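Local coordinates for protein cell division GTPase FtsZ, diverged (Clostridium botulinum C, PDB 3V3T) that is a diverged FtsZ-like member of the tubulin/FtsZ GTPase family, with a Rossmann-like GTPase domain and a TubZ-type C-terminal domain, at residues 98-111 with 138-150. The protein carries 1 engineered substitution. Numbering follows the deposited sequence.
Sequences MAGGAGSGITPPIL and EHMNAIACWNDIM. Engineered in segment 98-111: A102 (natural residue Thr).
M98 CE meets the W146 indole at its edge, near the ring plane, and W146 CB at 3.7 Å. M150 CE lies over one face of that ring. The bend of M98 at chi3 (66°) turns its methyl toward W146. M98 CB rests on A142 CB, and CG touches C145 SG. The N141 amide is a second flat group in the contact. Its ND2 gives a nearly straight hydrogen bond to A99 O (3.1 Å, 172° at the hydrogen). A99 O lies in the amide plane, but ND2 sits above the carbonyl plane of A99. ND2 also bonds K62 O. The first torsion of S104 swings OG across to helix 136-152. There OG donates to N141 O (2.8 Å) from above the carbonyl plane, not along a lone pair. C145 N reaches this oxygen from the opposite face. Residues 100-105 carry the glycine-rich GGTGSG signature of the tubulin/FtsZ family, with engineered A102 for the Thr. G100, at the N-cap, leads into helix 101-117. That helix runs almost parallel to helix 136-152, with short-segment axes 8.6 Å apart at 7°. Both helices pack on the parallel sheet of the GTPase domain. P108 CB meets D148 CB at 3.6 Å. The P108 and I149 side chains cross at about a right angle (CG to CG1 3.9 Å). D148 forms salt bridges with R64 and R151. R64 also bonds S104 O, linking the two helices.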
# COMPACT_ATOMS: atom_id res chain seq x y z
N MET A 98 -0.34 -10.83 0.81
CA MET A 98 -1.65 -11.44 0.66
C MET A 98 -1.60 -12.94 0.55
O MET A 98 -2.61 -13.61 0.77
CB MET A 98 -2.38 -10.81 -0.52
CG MET A 98 -2.58 -9.32 -0.30
SD MET A 98 -3.23 -8.41 -1.72
CE MET A 98 -4.87 -9.09 -1.90
N ALA A 99 -0.43 -13.48 0.22
CA ALA A 99 -0.26 -14.92 0.17
C ALA A 99 0.02 -15.52 1.55
O ALA A 99 -0.01 -16.75 1.72
CB ALA A 99 0.83 -15.29 -0.80
N GLY A 100 0.28 -14.67 2.54
CA GLY A 100 0.65 -15.15 3.87
C GLY A 100 -0.54 -15.54 4.74
O GLY A 100 -1.60 -14.90 4.69
N GLY A 101 -0.37 -16.60 5.53
CA GLY A 101 -1.40 -17.08 6.44
C GLY A 101 -2.02 -16.00 7.32
O GLY A 101 -3.22 -15.73 7.23
N ALA A 102 -1.22 -15.37 8.16
CA ALA A 102 -1.75 -14.33 9.05
C ALA A 102 -2.19 -13.11 8.26
O ALA A 102 -3.27 -12.56 8.47
CB ALA A 102 -0.72 -13.93 10.08
N GLY A 103 -1.33 -12.69 7.33
CA GLY A 103 -1.59 -11.51 6.53
C GLY A 103 -2.89 -11.62 5.76
O GLY A 103 -3.70 -10.70 5.76
N SER A 104 -3.08 -12.75 5.09
CA SER A 104 -4.31 -12.96 4.34
C SER A 104 -5.54 -13.15 5.25
O SER A 104 -6.62 -12.68 4.94
CB SER A 104 -4.15 -14.17 3.42
OG SER A 104 -5.41 -14.59 2.92
N GLY A 105 -5.37 -13.85 6.36
CA GLY A 105 -6.52 -14.25 7.16
C GLY A 105 -6.96 -13.26 8.22
O GLY A 105 -8.14 -13.16 8.55
N ILE A 106 -6.01 -12.53 8.78
CA ILE A 106 -6.27 -11.67 9.92
C ILE A 106 -6.52 -10.22 9.51
O ILE A 106 -7.30 -9.53 10.15
CB ILE A 106 -5.13 -11.78 10.95
CG1 ILE A 106 -5.14 -13.17 11.57
CG2 ILE A 106 -5.25 -10.73 12.03
CD1 ILE A 106 -3.88 -13.52 12.34
N THR A 107 -5.88 -9.77 8.43
CA THR A 107 -5.96 -8.36 8.07
C THR A 107 -7.37 -7.89 7.70
O THR A 107 -7.79 -6.81 8.10
CB THR A 107 -5.02 -8.01 6.89
OG1 THR A 107 -3.71 -8.50 7.15
CG2 THR A 107 -4.96 -6.49 6.69
N PRO A 108 -8.10 -8.67 6.88
CA PRO A 108 -9.42 -8.18 6.48
C PRO A 108 -10.38 -7.99 7.67
O PRO A 108 -10.99 -6.94 7.79
CB PRO A 108 -9.93 -9.28 5.53
CG PRO A 108 -8.69 -9.87 4.96
CD PRO A 108 -7.70 -9.86 6.12
N PRO A 109 -10.49 -8.98 8.56
CA PRO A 109 -11.42 -8.75 9.67
C PRO A 109 -10.99 -7.56 10.53
O PRO A 109 -11.83 -6.72 10.85
CB PRO A 109 -11.34 -10.04 10.49
CG PRO A 109 -10.78 -11.07 9.57
CD PRO A 109 -9.91 -10.34 8.59
N ILE A 110 -9.72 -7.48 10.89
CA ILE A 110 -9.27 -6.38 11.75
C ILE A 110 -9.50 -5.03 11.11
O ILE A 110 -9.96 -4.09 11.75
CB ILE A 110 -7.80 -6.53 12.18
CG1 ILE A 110 -7.63 -7.80 13.00
CG2 ILE A 110 -7.40 -5.38 13.06
CD1 ILE A 110 -6.32 -7.84 13.74
N LEU A 111 -9.20 -4.93 9.82
CA LEU A 111 -9.47 -3.70 9.07
C LEU A 111 -10.99 -3.41 9.01
O LEU A 111 -11.42 -2.30 9.31
CB LEU A 111 -8.85 -3.80 7.69
CG LEU A 111 -9.17 -2.86 6.53
CD1 LEU A 111 -9.14 -1.43 6.97
CD2 LEU A 111 -8.11 -3.11 5.47
N GLU A 138 -1.01 -20.30 -2.04
CA GLU A 138 -0.56 -18.93 -2.00
C GLU A 138 -1.56 -18.05 -2.75
O GLU A 138 -2.08 -17.07 -2.21
CB GLU A 138 0.84 -18.82 -2.61
CG GLU A 138 1.93 -19.50 -1.78
CD GLU A 138 2.04 -21.01 -1.99
OE1 GLU A 138 1.10 -21.63 -2.53
OE2 GLU A 138 3.09 -21.58 -1.62
N HIS A 139 -1.85 -18.42 -3.99
CA HIS A 139 -2.81 -17.67 -4.80
C HIS A 139 -4.20 -17.72 -4.16
O HIS A 139 -4.93 -16.74 -4.17
CB HIS A 139 -2.83 -18.17 -6.24
CG HIS A 139 -1.62 -17.77 -7.03
ND1 HIS A 139 -0.51 -18.56 -7.14
CD2 HIS A 139 -1.35 -16.63 -7.71
CE1 HIS A 139 0.40 -17.95 -7.88
NE2 HIS A 139 -0.08 -16.77 -8.23
N MET A 140 -4.56 -18.86 -3.58
CA MET A 140 -5.87 -18.96 -2.97
C MET A 140 -6.00 -18.00 -1.80
O MET A 140 -7.06 -17.38 -1.62
CB MET A 140 -6.19 -20.39 -2.55
CG MET A 140 -6.50 -21.30 -3.74
SD MET A 140 -7.06 -22.96 -3.23
CE MET A 140 -8.68 -22.58 -2.58
N ASN A 141 -4.94 -17.88 -1.00
CA ASN A 141 -4.94 -16.91 0.10
C ASN A 141 -5.08 -15.48 -0.38
O ASN A 141 -5.82 -14.70 0.20
CB ASN A 141 -3.67 -17.00 0.95
CG ASN A 141 -3.65 -18.22 1.84
OD1 ASN A 141 -4.66 -18.91 1.98
ND2 ASN A 141 -2.50 -18.49 2.46
N ALA A 142 -4.33 -15.14 -1.43
CA ALA A 142 -4.31 -13.78 -1.96
C ALA A 142 -5.69 -13.39 -2.49
O ALA A 142 -6.18 -12.30 -2.24
CB ALA A 142 -3.24 -13.65 -3.05
N ILE A 143 -6.31 -14.31 -3.23
CA ILE A 143 -7.66 -14.13 -3.74
C ILE A 143 -8.65 -13.95 -2.58
O ILE A 143 -9.45 -13.02 -2.58
CB ILE A 143 -8.09 -15.35 -4.57
CG1 ILE A 143 -7.42 -15.31 -5.94
CG2 ILE A 143 -9.58 -15.36 -4.76
CD1 ILE A 143 -8.00 -14.24 -6.82
N ALA A 144 -8.58 -14.83 -1.59
CA ALA A 144 -9.49 -14.76 -0.44
C ALA A 144 -9.26 -13.47 0.33
O ALA A 144 -10.20 -12.84 0.83
CB ALA A 144 -9.31 -15.97 0.47
N CYS A 145 -8.00 -13.06 0.41
CA CYS A 145 -7.69 -11.82 1.11
C CYS A 145 -8.31 -10.64 0.38
O CYS A 145 -8.93 -9.76 0.98
CB CYS A 145 -6.18 -11.64 1.21
SG CYS A 145 -5.71 -10.12 2.01
N TRP A 146 -8.13 -10.62 -0.93
CA TRP A 146 -8.70 -9.55 -1.72
C TRP A 146 -10.23 -9.53 -1.59
O TRP A 146 -10.85 -8.49 -1.33
CB TRP A 146 -8.30 -9.76 -3.17
CG TRP A 146 -8.94 -8.80 -4.09
CD1 TRP A 146 -10.01 -9.04 -4.89
CD2 TRP A 146 -8.54 -7.45 -4.34
NE1 TRP A 146 -10.31 -7.92 -5.62
CE2 TRP A 146 -9.41 -6.93 -5.31
CE3 TRP A 146 -7.51 -6.64 -3.85
CZ2 TRP A 146 -9.30 -5.63 -5.79
CZ3 TRP A 146 -7.41 -5.34 -4.32
CH2 TRP A 146 -8.29 -4.85 -5.29
N ASN A 147 -10.85 -10.68 -1.79
CA ASN A 147 -12.30 -10.75 -1.73
C ASN A 147 -12.85 -10.30 -0.38
O ASN A 147 -13.87 -9.61 -0.33
CB ASN A 147 -12.79 -12.15 -2.08
CG ASN A 147 -12.75 -12.42 -3.57
OD1 ASN A 147 -12.65 -11.49 -4.37
ND2 ASN A 147 -12.85 -13.70 -3.95
N ASP A 148 -12.18 -10.67 0.70
CA ASP A 148 -12.68 -10.32 2.03
C ASP A 148 -12.55 -8.82 2.26
O ASP A 148 -13.42 -8.19 2.88
CB ASP A 148 -11.94 -11.07 3.13
CG ASP A 148 -12.30 -12.53 3.19
OD1 ASP A 148 -13.27 -12.95 2.52
OD2 ASP A 148 -11.60 -13.27 3.93
N ILE A 149 -11.46 -8.24 1.75
CA ILE A 149 -11.30 -6.79 1.84
C ILE A 149 -12.36 -6.06 1.00
O ILE A 149 -12.98 -5.09 1.48
CB ILE A 149 -9.85 -6.37 1.52
CG1 ILE A 149 -8.96 -6.73 2.71
CG2 ILE A 149 -9.76 -4.88 1.23
CD1 ILE A 149 -7.51 -6.36 2.53
N MET A 150 -12.60 -6.52 -0.22
CA MET A 150 -13.65 -5.94 -1.06
C MET A 150 -15.00 -5.96 -0.35
O MET A 150 -15.69 -4.95 -0.24
CB MET A 150 -13.75 -6.67 -2.40
CG MET A 150 -12.56 -6.43 -3.34
SD MET A 150 -12.32 -4.68 -3.78
CE MET A 150 -10.80 -4.28 -2.93